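Local coordinates for replication initiator A family protein (Staphylococcus aureus CA-347, PDB 4PT7) that probably initiates replication of staphylococcal multiresistance plasmids by assembling with further copies of itself at the plasmid origin, at residues Ala39-Ser50 with Phe64-Leu75; Lys86-Ile96 with Asn106-Ile114. All coordinates share one frame; numbering follows the deposited sequence.

Contact 1: Ala39-Ser50 with Phe64-Leu75; sequences AYAILRDRLNLS and FVYSNEKLMEIL
R46 and Y66 are joined by the one hydrogen bond across the contact: NH1 of R46 donates to OH of Y66 at 2.8 Å, with the hydroxyl in the guanidinium plane. A bend at chi2 (-87°) brings the arginine round to the phenol, and the two flat groups stand 75° apart. I74 CD1 lies 3.5 Å above one face of the R46 guanidinium and over the centre of the Y66 ring, while CD1 of L49 lies over the opposite guanidinium face. The planar group lies between two methyls, each offset toward its rim, which limit how it can tilt.

Beside them, the F64 ring lies against the later turns of segment 39-50. R46 CB comes to 3.6 Å from F64 CE2, L43 O meets F64 CZ at the ring edge at 3.1 Å, and L47 CD2 and S50 OG approach obliquely; the S50 hydroxyl is bonded to Y63 O. Toward the other end the contact is purely aliphatic: I42 CG2 meets I74 CG2 at 3.8 Å, L43 CD2 touches both L71 CD2 and L75 CD2, and L75 CD2 rests on A39 CB at 4.0 Å.

Farther out, K70 NZ forms a salt bridge with E73 OE1 at 2.8 Å. D129 of the second subunit bridges both K70 and R46, two cations round one carboxylate.

The axes of segment 39-50, part of helix 34-52, and helix 68-74 make an angle of 110° and come no closer than 11.5 Å. Both belong to the RepA N-terminal family region, of the helix-turn-helix clan, and probably form part of that domain's core. Helix 79-91 packs alongside, with L82 against L71 and I85 against A39, and strand 107-110 adds L108 on L71 and L110 on L43.

Contact 2: Lys86-Ile96 with Asn106-Ile114; sequences KKGLENDGLLI and NILYLMKPI
I96 O accepts a hydrogen bond from Y109 N at 2.8 Å in a nearly straight line (171°), with the donor in the carbonyl plane; CA of L108 also approaches I96 O, giving a CA-H...O contact at 3.3 Å. The return bond, from I96 N to Y109 O, makes I96 and Y109 a hydrogen-bonded antiparallel pair in the two-stranded hairpin that follows helix 79-91, consistent with the wing of a winged helix-turn-helix domain. L95 and L110 form the adjoining non-hydrogen-bonded pair, where L95 CA points a further C-H contact at Y109 O.

Beyond them M111 N bonds to L94 O at 2.9 Å, approaching from above the carbonyl plane, 51° out of it. The regular strand geometry is already giving way here.

L95, L108 and L110 lie on one face of the sheet, I96 and Y109 on the other. With chi1 of L95 at -178° its CG lies opposite the backbone N, which carries CD1 across to L108 CB at 4.1 Å. On the second face, CB of I96 packs against CB of Y109 at 3.8 Å. The M111 chain, bent at both chi2 and chi3, folds back beside this pair and lays SD against I96 CG1.

The helix is linked to the first strand by a Schellman motif. G93, with positive phi, sits at the C-prime position; its N bonds to E90 O and L94 N bonds to L89 O, an oxygen that D92 N reaches from the opposite face. This tight turn leads directly into the hairpin. E90 and Q97 tie helix to strand through a side-chain bond.

L94 is buried, in contact with F23 and Y40, and crosses P113 at about a right angle, its CD2 lying 3.8 Å from P113 CA.

Overall arrangement
The two contacts come in series along the chain, contact 1 closing before contact 2 opens, yet their centres are only 12 Å apart and they touch. The second strand of the hairpin and the residue after it pass beside contact 1, with hydrogen bonds from F64 N to L108 O and from Y40 OH to M111 O, each 2.7 Å. Helices 68-74 and 79-91 follow each other, one in each contact, and with helix 34-52 and the hairpin they form a single compact unit, consistent with a winged helix-turn-helix domain. Both contacts also touch the second subunit of the tetramer, so the same domain contributes to the subunit interface.

Contact 1: Ala39-Ser50 with Phe64-Leu75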
loop_
_atom_site.group_PDB
_atom_site.type_symbol
_atom_site.label_atom_id
_atom_site.label_comp_id
_atom_site.label_asym_id
_atom_site.label_seq_id
_atom_site.Cartn_x
_atom_site.Cartn_y
_atom_site.Cartn_z
ATOM N N ALA B 39 3.289 6.406 -9.984
ATOM C CA ALA B 39 1.886 6.755 -10.169
ATOM C C ALA B 39 1.747 7.706 -11.361
ATOM O O ALA B 39 0.840 7.558 -12.179
ATOM C CB ALA B 39 1.334 7.422 -8.909
ATOM N N TYR B 40 2.644 8.686 -11.449
ATOM C CA TYR B 40 2.600 9.652 -12.540
ATOM C C TYR B 40 2.684 8.900 -13.867
ATOM O O TYR B 40 1.907 9.161 -14.790
ATOM C CB TYR B 40 3.771 10.632 -12.433
ATOM C CG TYR B 40 3.830 11.636 -13.566
ATOM C CD1 TYR B 40 3.216 12.891 -13.458
ATOM C CD2 TYR B 40 4.468 11.315 -14.771
ATOM C CE1 TYR B 40 3.231 13.794 -14.530
ATOM C CE2 TYR B 40 4.492 12.209 -15.838
ATOM C CZ TYR B 40 3.869 13.439 -15.713
ATOM O OH TYR B 40 3.859 14.298 -16.777
ATOM N N ALA B 41 3.615 7.950 -13.947
ATOM C CA ALA B 41 3.803 7.185 -15.174
ATOM C C ALA B 41 2.578 6.342 -15.519
ATOM O O ALA B 41 2.239 6.182 -16.688
ATOM C CB ALA B 41 5.044 6.309 -15.058
ATOM N N ILE B 42 1.907 5.807 -14.504
ATOM C CA ILE B 42 0.718 5.004 -14.743
ATOM C C ILE B 42 -0.422 5.891 -15.238
ATOM O O ILE B 42 -1.136 5.521 -16.171
ATOM C CB ILE B 42 0.281 4.247 -13.472
ATOM C CG1 ILE B 42 1.372 3.249 -13.072
ATOM C CG2 ILE B 42 -1.045 3.536 -13.720
ATOM C CD1 ILE B 42 1.015 2.360 -11.897
ATOM N N LEU B 43 -0.593 7.063 -14.633
ATOM C CA LEU B 43 -1.656 7.956 -15.085
ATOM C C LEU B 43 -1.372 8.447 -16.510
ATOM O O LEU B 43 -2.297 8.688 -17.289
ATOM C CB LEU B 43 -1.813 9.142 -14.135
ATOM C CG LEU B 43 -2.360 8.815 -12.740
ATOM C CD1 LEU B 43 -2.414 10.081 -11.890
ATOM C CD2 LEU B 43 -3.745 8.208 -12.858
ATOM N N ARG B 44 -0.089 8.584 -16.846
ATOM C CA ARG B 44 0.320 9.039 -18.171
ATOM C C ARG B 44 -0.167 8.040 -19.211
ATOM O O ARG B 44 -0.695 8.416 -20.258
ATOM C CB ARG B 44 1.849 9.163 -18.239
ATOM C CG ARG B 44 2.382 9.477 -19.621
ATOM C CD ARG B 44 3.900 9.538 -19.635
ATOM N NE ARG B 44 4.303 10.795 -20.242
ATOM C CZ ARG B 44 4.426 10.993 -21.546
ATOM N NH1 ARG B 44 4.773 12.190 -21.989
ATOM N NH2 ARG B 44 4.258 9.993 -22.396
ATOM N N ASP B 45 0.016 6.762 -18.904
ATOM C CA ASP B 45 -0.407 5.689 -19.785
ATOM C C ASP B 45 -1.939 5.711 -19.890
ATOM O O ASP B 45 -2.500 5.327 -20.908
ATOM C CB ASP B 45 0.063 4.348 -19.219
ATOM C CG ASP B 45 -0.378 3.170 -20.066
ATOM O OD1 ASP B 45 0.224 2.939 -21.135
ATOM O OD2 ASP B 45 -1.336 2.477 -19.658
ATOM N N ARG B 46 -2.614 6.162 -18.836
ATOM C CA ARG B 46 -4.077 6.205 -18.838
ATOM C C ARG B 46 -4.670 7.254 -19.773
ATOM O O ARG B 46 -5.829 7.153 -20.149
ATOM C CB ARG B 46 -4.609 6.435 -17.417
ATOM C CG ARG B 46 -4.801 5.174 -16.623
ATOM C CD ARG B 46 -6.162 4.559 -16.851
ATOM N NE ARG B 46 -6.152 3.161 -16.446
ATOM C CZ ARG B 46 -7.234 2.402 -16.315
ATOM N NH1 ARG B 46 -8.444 2.903 -16.554
ATOM N NH2 ARG B 46 -7.099 1.135 -15.945
ATOM N N LEU B 47 -3.878 8.257 -20.138
ATOM C CA LEU B 47 -4.328 9.315 -21.040
ATOM C C LEU B 47 -4.960 8.730 -22.295
ATOM O O LEU B 47 -5.860 9.333 -22.882
ATOM C CB LEU B 47 -3.150 10.212 -21.430
ATOM C CG LEU B 47 -2.557 11.059 -20.301
ATOM C CD1 LEU B 47 -1.279 11.763 -20.764
ATOM C CD2 LEU B 47 -3.595 12.058 -19.854
ATOM N N ASN B 48 -4.481 7.558 -22.700
ATOM C CA ASN B 48 -4.995 6.882 -23.882
ATOM C C ASN B 48 -6.468 6.547 -23.680
ATOM O O ASN B 48 -7.282 6.683 -24.595
ATOM C CB ASN B 48 -4.213 5.589 -24.131
ATOM C CG ASN B 48 -4.798 4.766 -25.260
ATOM O OD1 ASN B 48 -4.882 3.534 -25.168
ATOM N ND2 ASN B 48 -5.207 5.438 -26.338
ATOM N N LEU B 49 -6.795 6.091 -22.477
ATOM C CA LEU B 49 -8.162 5.739 -22.145
ATOM C C LEU B 49 -9.039 6.976 -21.986
ATOM O O LEU B 49 -10.215 6.943 -22.339
ATOM C CB LEU B 49 -8.198 4.893 -20.869
ATOM C CG LEU B 49 -7.501 3.534 -20.987
ATOM C CD1 LEU B 49 -7.638 2.763 -19.683
ATOM C CD2 LEU B 49 -8.111 2.746 -22.142
ATOM N N SER B 50 -8.480 8.068 -21.467
ATOM C CA SER B 50 -9.280 9.283 -21.322
ATOM C C SER B 50 -9.799 9.715 -22.681
ATOM O O SER B 50 -10.949 10.123 -22.810
ATOM C CB SER B 50 -8.472 10.423 -20.717
ATOM O OG SER B 50 -8.177 10.188 -19.352
ATOM N N PHE B 64 -9.024 13.409 -16.285
ATOM C CA PHE B 64 -9.546 12.185 -15.682
ATOM C C PHE B 64 -10.792 12.495 -14.863
ATOM O O PHE B 64 -10.885 13.558 -14.233
ATOM C CB PHE B 64 -8.510 11.544 -14.757
ATOM C CG PHE B 64 -7.278 11.080 -15.459
ATOM C CD1 PHE B 64 -6.038 11.634 -15.153
ATOM C CD2 PHE B 64 -7.349 10.072 -16.413
ATOM C CE1 PHE B 64 -4.881 11.187 -15.794
ATOM C CE2 PHE B 64 -6.199 9.618 -17.057
ATOM C CZ PHE B 64 -4.965 10.176 -16.746
ATOM N N VAL B 65 -11.736 11.556 -14.879
ATOM C CA VAL B 65 -12.983 11.682 -14.136
ATOM C C VAL B 65 -13.144 10.402 -13.326
ATOM O O VAL B 65 -14.244 9.877 -13.190
ATOM C CB VAL B 65 -14.202 11.798 -15.076
ATOM C CG1 VAL B 65 -15.400 12.303 -14.301
ATOM C CG2 VAL B 65 -13.889 12.707 -16.237
ATOM N N TYR B 66 -12.037 9.893 -12.804
ATOM C CA TYR B 66 -12.073 8.659 -12.031
ATOM C C TYR B 66 -12.403 8.905 -10.556
ATOM O O TYR B 66 -11.954 9.890 -9.957
ATOM C CB TYR B 66 -10.727 7.937 -12.143
ATOM C CG TYR B 66 -10.443 7.306 -13.496
ATOM C CD1 TYR B 66 -9.279 7.618 -14.201
ATOM C CD2 TYR B 66 -11.295 6.346 -14.033
ATOM C CE1 TYR B 66 -8.968 6.985 -15.398
ATOM C CE2 TYR B 66 -10.990 5.702 -15.239
ATOM C CZ TYR B 66 -9.823 6.029 -15.910
ATOM O OH TYR B 66 -9.503 5.391 -17.086
ATOM N N SER B 67 -13.195 8.012 -9.977
ATOM C CA SER B 67 -13.547 8.135 -8.565
ATOM C C SER B 67 -12.353 7.657 -7.756
ATOM O O SER B 67 -11.439 7.029 -8.300
ATOM C CB SER B 67 -14.773 7.277 -8.227
ATOM O OG SER B 67 -14.537 5.905 -8.492
ATOM N N ASN B 68 -12.357 7.964 -6.465
ATOM C CA ASN B 68 -11.273 7.562 -5.582
ATOM C C ASN B 68 -11.113 6.046 -5.555
ATOM O O ASN B 68 -10.003 5.538 -5.433
ATOM C CB ASN B 68 -11.535 8.091 -4.176
ATOM C CG ASN B 68 -11.261 9.577 -4.053
ATOM O OD1 ASN B 68 -11.712 10.231 -3.111
ATOM N ND2 ASN B 68 -10.504 10.117 -4.999
ATOM N N GLU B 69 -12.223 5.324 -5.676
ATOM C CA GLU B 69 -12.185 3.866 -5.673
ATOM C C GLU B 69 -11.460 3.376 -6.925
ATOM O O GLU B 69 -10.693 2.414 -6.875
ATOM C CB GLU B 69 -13.610 3.271 -5.672
ATOM C CG GLU B 69 -14.409 3.414 -4.370
ATOM C CD GLU B 69 -15.161 4.737 -4.224
ATOM O OE1 GLU B 69 -15.900 4.871 -3.227
ATOM O OE2 GLU B 69 -15.024 5.638 -5.082
ATOM N N LYS B 70 -11.735 4.028 -8.052
ATOM C CA LYS B 70 -11.130 3.659 -9.331
ATOM C C LYS B 70 -9.631 3.928 -9.344
ATOM O O LYS B 70 -8.845 3.068 -9.714
ATOM C CB LYS B 70 -11.793 4.423 -10.482
ATOM C CG LYS B 70 -12.357 3.528 -11.573
ATOM C CD LYS B 70 -11.335 2.533 -12.094
ATOM C CE LYS B 70 -11.939 1.670 -13.187
ATOM N NZ LYS B 70 -11.040 0.586 -13.648
ATOM N N LEU B 71 -9.244 5.131 -8.931
ATOM C CA LEU B 71 -7.835 5.507 -8.875
ATOM C C LEU B 71 -7.062 4.519 -8.002
ATOM O O LEU B 71 -5.987 4.058 -8.388
ATOM C CB LEU B 71 -7.688 6.937 -8.333
ATOM C CG LEU B 71 -8.158 8.058 -9.269
ATOM C CD1 LEU B 71 -8.235 9.389 -8.521
ATOM C CD2 LEU B 71 -7.195 8.151 -10.452
ATOM N N MET B 72 -7.619 4.183 -6.838
ATOM C CA MET B 72 -6.972 3.235 -5.928
ATOM C C MET B 72 -6.714 1.912 -6.646
ATOM O O MET B 72 -5.671 1.286 -6.477
ATOM C CB MET B 72 -7.839 3.007 -4.683
ATOM C CG MET B 72 -7.673 4.091 -3.618
ATOM S SD MET B 72 -8.828 3.921 -2.222
ATOM C CE MET B 72 -8.642 2.173 -1.837
ATOM N N GLU B 73 -7.669 1.501 -7.467
ATOM C CA GLU B 73 -7.534 0.268 -8.223
ATOM C C GLU B 73 -6.467 0.434 -9.312
ATOM O O GLU B 73 -5.652 -0.469 -9.534
ATOM C CB GLU B 73 -8.860 -0.096 -8.885
ATOM C CG GLU B 73 -8.804 -1.412 -9.623
ATOM C CD GLU B 73 -9.748 -1.446 -10.806
ATOM O OE1 GLU B 73 -9.401 -0.863 -11.861
ATOM O OE2 GLU B 73 -10.838 -2.044 -10.678
ATOM N N ILE B 74 -6.479 1.584 -9.987
ATOM C CA ILE B 74 -5.517 1.849 -11.056
ATOM C C ILE B 74 -4.073 1.922 -10.547
ATOM O O ILE B 74 -3.161 1.386 -11.173
ATOM C CB ILE B 74 -5.851 3.170 -11.804
ATOM C CG1 ILE B 74 -7.160 3.019 -12.589
ATOM C CG2 ILE B 74 -4.723 3.525 -12.765
ATOM C CD1 ILE B 74 -7.663 4.322 -13.203
ATOM N N LEU B 75 -3.887 2.588 -9.411
ATOM C CA LEU B 75 -2.576 2.758 -8.792
ATOM C C LEU B 75 -2.302 1.660 -7.768
ATOM O O LEU B 75 -1.247 1.652 -7.116
ATOM C CB LEU B 75 -2.500 4.132 -8.105
ATOM C CG LEU B 75 -2.866 5.333 -8.985
ATOM C CD1 LEU B 75 -2.796 6.639 -8.185
ATOM C CD2 LEU B 75 -1.914 5.373 -10.162
#

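Contact 2: Lys86-Ile96 with Asn106-Ile114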
loop_
_atom_site.group_PDB
_atom_site.type_symbol
_atom_site.label_atom_id
_atom_site.label_comp_id
_atom_site.label_asym_id
_atom_site.label_seq_id
_atom_site.Cartn_x
_atom_site.Cartn_y
_atom_site.Cartn_z
ATOM N N LYS B 86 -1.556 12.283 -4.777
ATOM C CA LYS B 86 -2.208 13.441 -5.374
ATOM C C LYS B 86 -1.617 14.741 -4.831
ATOM O O LYS B 86 -1.362 15.685 -5.585
ATOM C CB LYS B 86 -3.712 13.405 -5.092
ATOM C CG LYS B 86 -4.432 12.238 -5.763
ATOM C CD LYS B 86 -5.855 12.046 -5.219
ATOM C CE LYS B 86 -6.771 13.199 -5.542
ATOM N NZ LYS B 86 -8.127 12.958 -4.971
ATOM N N LYS B 87 -1.388 14.776 -3.524
ATOM C CA LYS B 87 -0.842 15.965 -2.886
ATOM C C LYS B 87 0.569 16.244 -3.398
ATOM O O LYS B 87 0.916 17.381 -3.712
ATOM C CB LYS B 87 -0.811 15.781 -1.365
ATOM C CG LYS B 87 -0.615 17.077 -0.567
ATOM C CD LYS B 87 -1.859 17.971 -0.654
ATOM C CE LYS B 87 -1.841 19.102 0.387
ATOM N NZ LYS B 87 -0.719 20.075 0.220
ATOM N N GLY B 88 1.380 15.195 -3.476
ATOM C CA GLY B 88 2.741 15.341 -3.948
ATOM C C GLY B 88 2.809 15.779 -5.407
ATOM O O GLY B 88 3.581 16.662 -5.746
ATOM N N LEU B 89 2.010 15.174 -6.279
ATOM C CA LEU B 89 2.034 15.571 -7.687
ATOM C C LEU B 89 1.522 16.997 -7.828
ATOM O O LEU B 89 2.052 17.779 -8.623
ATOM C CB LEU B 89 1.189 14.617 -8.541
ATOM C CG LEU B 89 1.686 13.165 -8.548
ATOM C CD1 LEU B 89 0.861 12.330 -9.527
ATOM C CD2 LEU B 89 3.153 13.136 -8.936
ATOM N N GLU B 90 0.514 17.338 -7.027
ATOM C CA GLU B 90 -0.069 18.673 -7.063
ATOM C C GLU B 90 0.917 19.750 -6.601
ATOM O O GLU B 90 0.988 20.828 -7.193
ATOM C CB GLU B 90 -1.329 18.722 -6.202
ATOM C CG GLU B 90 -2.296 19.827 -6.593
ATOM C CD GLU B 90 -3.603 19.794 -5.806
ATOM O OE1 GLU B 90 -4.215 18.705 -5.694
ATOM O OE2 GLU B 90 -4.022 20.866 -5.313
ATOM N N ASN B 91 1.692 19.458 -5.562
ATOM C CA ASN B 91 2.655 20.440 -5.061
ATOM C C ASN B 91 3.762 20.753 -6.057
ATOM O O ASN B 91 4.386 21.808 -5.984
ATOM C CB ASN B 91 3.294 19.972 -3.746
ATOM C CG ASN B 91 2.334 20.038 -2.568
ATOM O OD1 ASN B 91 1.471 20.921 -2.496
ATOM N ND2 ASN B 91 2.490 19.110 -1.628
ATOM N N ASP B 92 4.012 19.834 -6.984
ATOM C CA ASP B 92 5.057 20.038 -7.977
ATOM C C ASP B 92 4.495 20.420 -9.343
ATOM O O ASP B 92 5.181 20.351 -10.358
ATOM C CB ASP B 92 5.936 18.784 -8.063
ATOM C CG ASP B 92 7.040 18.780 -7.013
ATOM O OD1 ASP B 92 7.579 17.701 -6.678
ATOM O OD2 ASP B 92 7.383 19.876 -6.532
ATOM N N GLY B 93 3.238 20.843 -9.354
ATOM C CA GLY B 93 2.596 21.252 -10.588
ATOM C C GLY B 93 2.432 20.154 -11.619
ATOM O O GLY B 93 2.225 20.438 -12.792
ATOM N N LEU B 94 2.505 18.901 -11.194
ATOM C CA LEU B 94 2.356 17.782 -12.126
ATOM C C LEU B 94 0.914 17.303 -12.204
ATOM O O LEU B 94 0.573 16.464 -13.048
ATOM C CB LEU B 94 3.261 16.617 -11.712
ATOM C CG LEU B 94 4.752 16.960 -11.705
ATOM C CD1 LEU B 94 5.567 15.805 -11.128
ATOM C CD2 LEU B 94 5.182 17.278 -13.141
ATOM N N LEU B 95 0.064 17.849 -11.340
ATOM C CA LEU B 95 -1.334 17.447 -11.302
ATOM C C LEU B 95 -2.235 18.593 -10.883
ATOM O O LEU B 95 -1.934 19.300 -9.920
ATOM C CB LEU B 95 -1.513 16.290 -10.313
ATOM C CG LEU B 95 -2.915 15.699 -10.157
ATOM C CD1 LEU B 95 -3.290 14.974 -11.432
ATOM C CD2 LEU B 95 -2.947 14.733 -8.979
ATOM N N ILE B 96 -3.330 18.778 -11.615
ATOM C CA ILE B 96 -4.303 19.817 -11.300
ATOM C C ILE B 96 -5.570 19.095 -10.864
ATOM O O ILE B 96 -6.015 18.153 -11.525
ATOM C CB ILE B 96 -4.642 20.696 -12.519
ATOM C CG1 ILE B 96 -3.402 21.462 -12.984
ATOM C CG2 ILE B 96 -5.773 21.666 -12.157
ATOM C CD1 ILE B 96 -2.786 22.345 -11.925
ATOM N N ASN B 106 -13.712 14.096 -8.603
ATOM C CA ASN B 106 -12.991 15.321 -8.907
ATOM C C ASN B 106 -12.360 15.220 -10.292
ATOM O O ASN B 106 -12.044 14.131 -10.763
ATOM C CB ASN B 106 -11.901 15.574 -7.861
ATOM C CG ASN B 106 -12.465 15.759 -6.465
ATOM O OD1 ASN B 106 -13.378 16.563 -6.254
ATOM N ND2 ASN B 106 -11.924 15.015 -5.502
ATOM N N ILE B 107 -12.194 16.361 -10.946
ATOM C CA ILE B 107 -11.582 16.398 -12.263
ATOM C C ILE B 107 -10.078 16.525 -12.070
ATOM O O ILE B 107 -9.614 17.476 -11.446
ATOM C CB ILE B 107 -12.063 17.615 -13.076
ATOM C CG1 ILE B 107 -13.588 17.613 -13.165
ATOM C CG2 ILE B 107 -11.470 17.574 -14.474
ATOM C CD1 ILE B 107 -14.144 16.367 -13.809
ATOM N N LEU B 108 -9.325 15.557 -12.587
ATOM C CA LEU B 108 -7.867 15.573 -12.478
ATOM C C LEU B 108 -7.209 15.798 -13.838
ATOM O O LEU B 108 -7.537 15.126 -14.825
ATOM C CB LEU B 108 -7.340 14.256 -11.886
ATOM C CG LEU B 108 -7.344 14.066 -10.364
ATOM C CD1 LEU B 108 -8.761 14.168 -9.843
ATOM C CD2 LEU B 108 -6.749 12.702 -10.010
ATOM N N TYR B 109 -6.281 16.748 -13.879
ATOM C CA TYR B 109 -5.540 17.058 -15.095
ATOM C C TYR B 109 -4.079 16.722 -14.853
ATOM O O TYR B 109 -3.425 17.353 -14.014
ATOM C CB TYR B 109 -5.614 18.546 -15.452
ATOM C CG TYR B 109 -6.891 18.990 -16.115
ATOM C CD1 TYR B 109 -7.942 19.509 -15.367
ATOM C CD2 TYR B 109 -7.038 18.918 -17.503
ATOM C CE1 TYR B 109 -9.115 19.948 -15.983
ATOM C CE2 TYR B 109 -8.202 19.352 -18.127
ATOM C CZ TYR B 109 -9.235 19.867 -17.362
ATOM O OH TYR B 109 -10.394 20.291 -17.970
ATOM N N LEU B 110 -3.569 15.730 -15.574
ATOM C CA LEU B 110 -2.164 15.372 -15.438
ATOM C C LEU B 110 -1.444 16.458 -16.236
ATOM O O LEU B 110 -1.963 16.912 -17.258
ATOM C CB LEU B 110 -1.888 14.014 -16.075
ATOM C CG LEU B 110 -1.004 13.029 -15.308
ATOM C CD1 LEU B 110 -0.185 12.218 -16.306
ATOM C CD2 LEU B 110 -0.093 13.754 -14.352
ATOM N N MET B 111 -0.266 16.867 -15.778
ATOM C CA MET B 111 0.505 17.906 -16.449
ATOM C C MET B 111 1.905 17.428 -16.832
ATOM O O MET B 111 2.477 16.553 -16.187
ATOM C CB MET B 111 0.635 19.118 -15.529
ATOM C CG MET B 111 -0.681 19.606 -14.957
ATOM S SD MET B 111 -1.804 20.212 -16.211
ATOM C CE MET B 111 -1.045 21.802 -16.523
ATOM N N LYS B 112 2.454 18.014 -17.889
ATOM C CA LYS B 112 3.796 17.675 -18.346
ATOM C C LYS B 112 4.798 18.364 -17.431
ATOM O O LYS B 112 4.532 19.440 -16.903
ATOM C CB LYS B 112 3.983 18.116 -19.811
ATOM C CG LYS B 112 3.135 17.270 -20.771
ATOM C CD LYS B 112 2.788 17.977 -22.077
ATOM C CE LYS B 112 3.983 18.183 -22.977
ATOM N NZ LYS B 112 3.566 18.851 -24.250
ATOM N N PRO B 113 5.956 17.728 -17.200
ATOM C CA PRO B 113 6.987 18.297 -16.340
ATOM C C PRO B 113 7.675 19.503 -16.959
ATOM O O PRO B 113 7.488 19.812 -18.136
ATOM C CB PRO B 113 7.943 17.134 -16.144
ATOM C CG PRO B 113 7.836 16.398 -17.441
ATOM C CD PRO B 113 6.345 16.383 -17.653
ATOM N N ILE B 114 8.466 20.180 -16.137
ATOM C CA ILE B 114 9.221 21.353 -16.542
ATOM C C ILE B 114 10.667 20.921 -16.731
ATOM O O ILE B 114 11.171 20.068 -15.995
ATOM C CB ILE B 114 9.175 22.451 -15.448
ATOM C CG1 ILE B 114 7.748 22.977 -15.289
ATOM C CG2 ILE B 114 10.120 23.589 -15.802
ATOM C CD1 ILE B 114 7.177 23.598 -16.552
#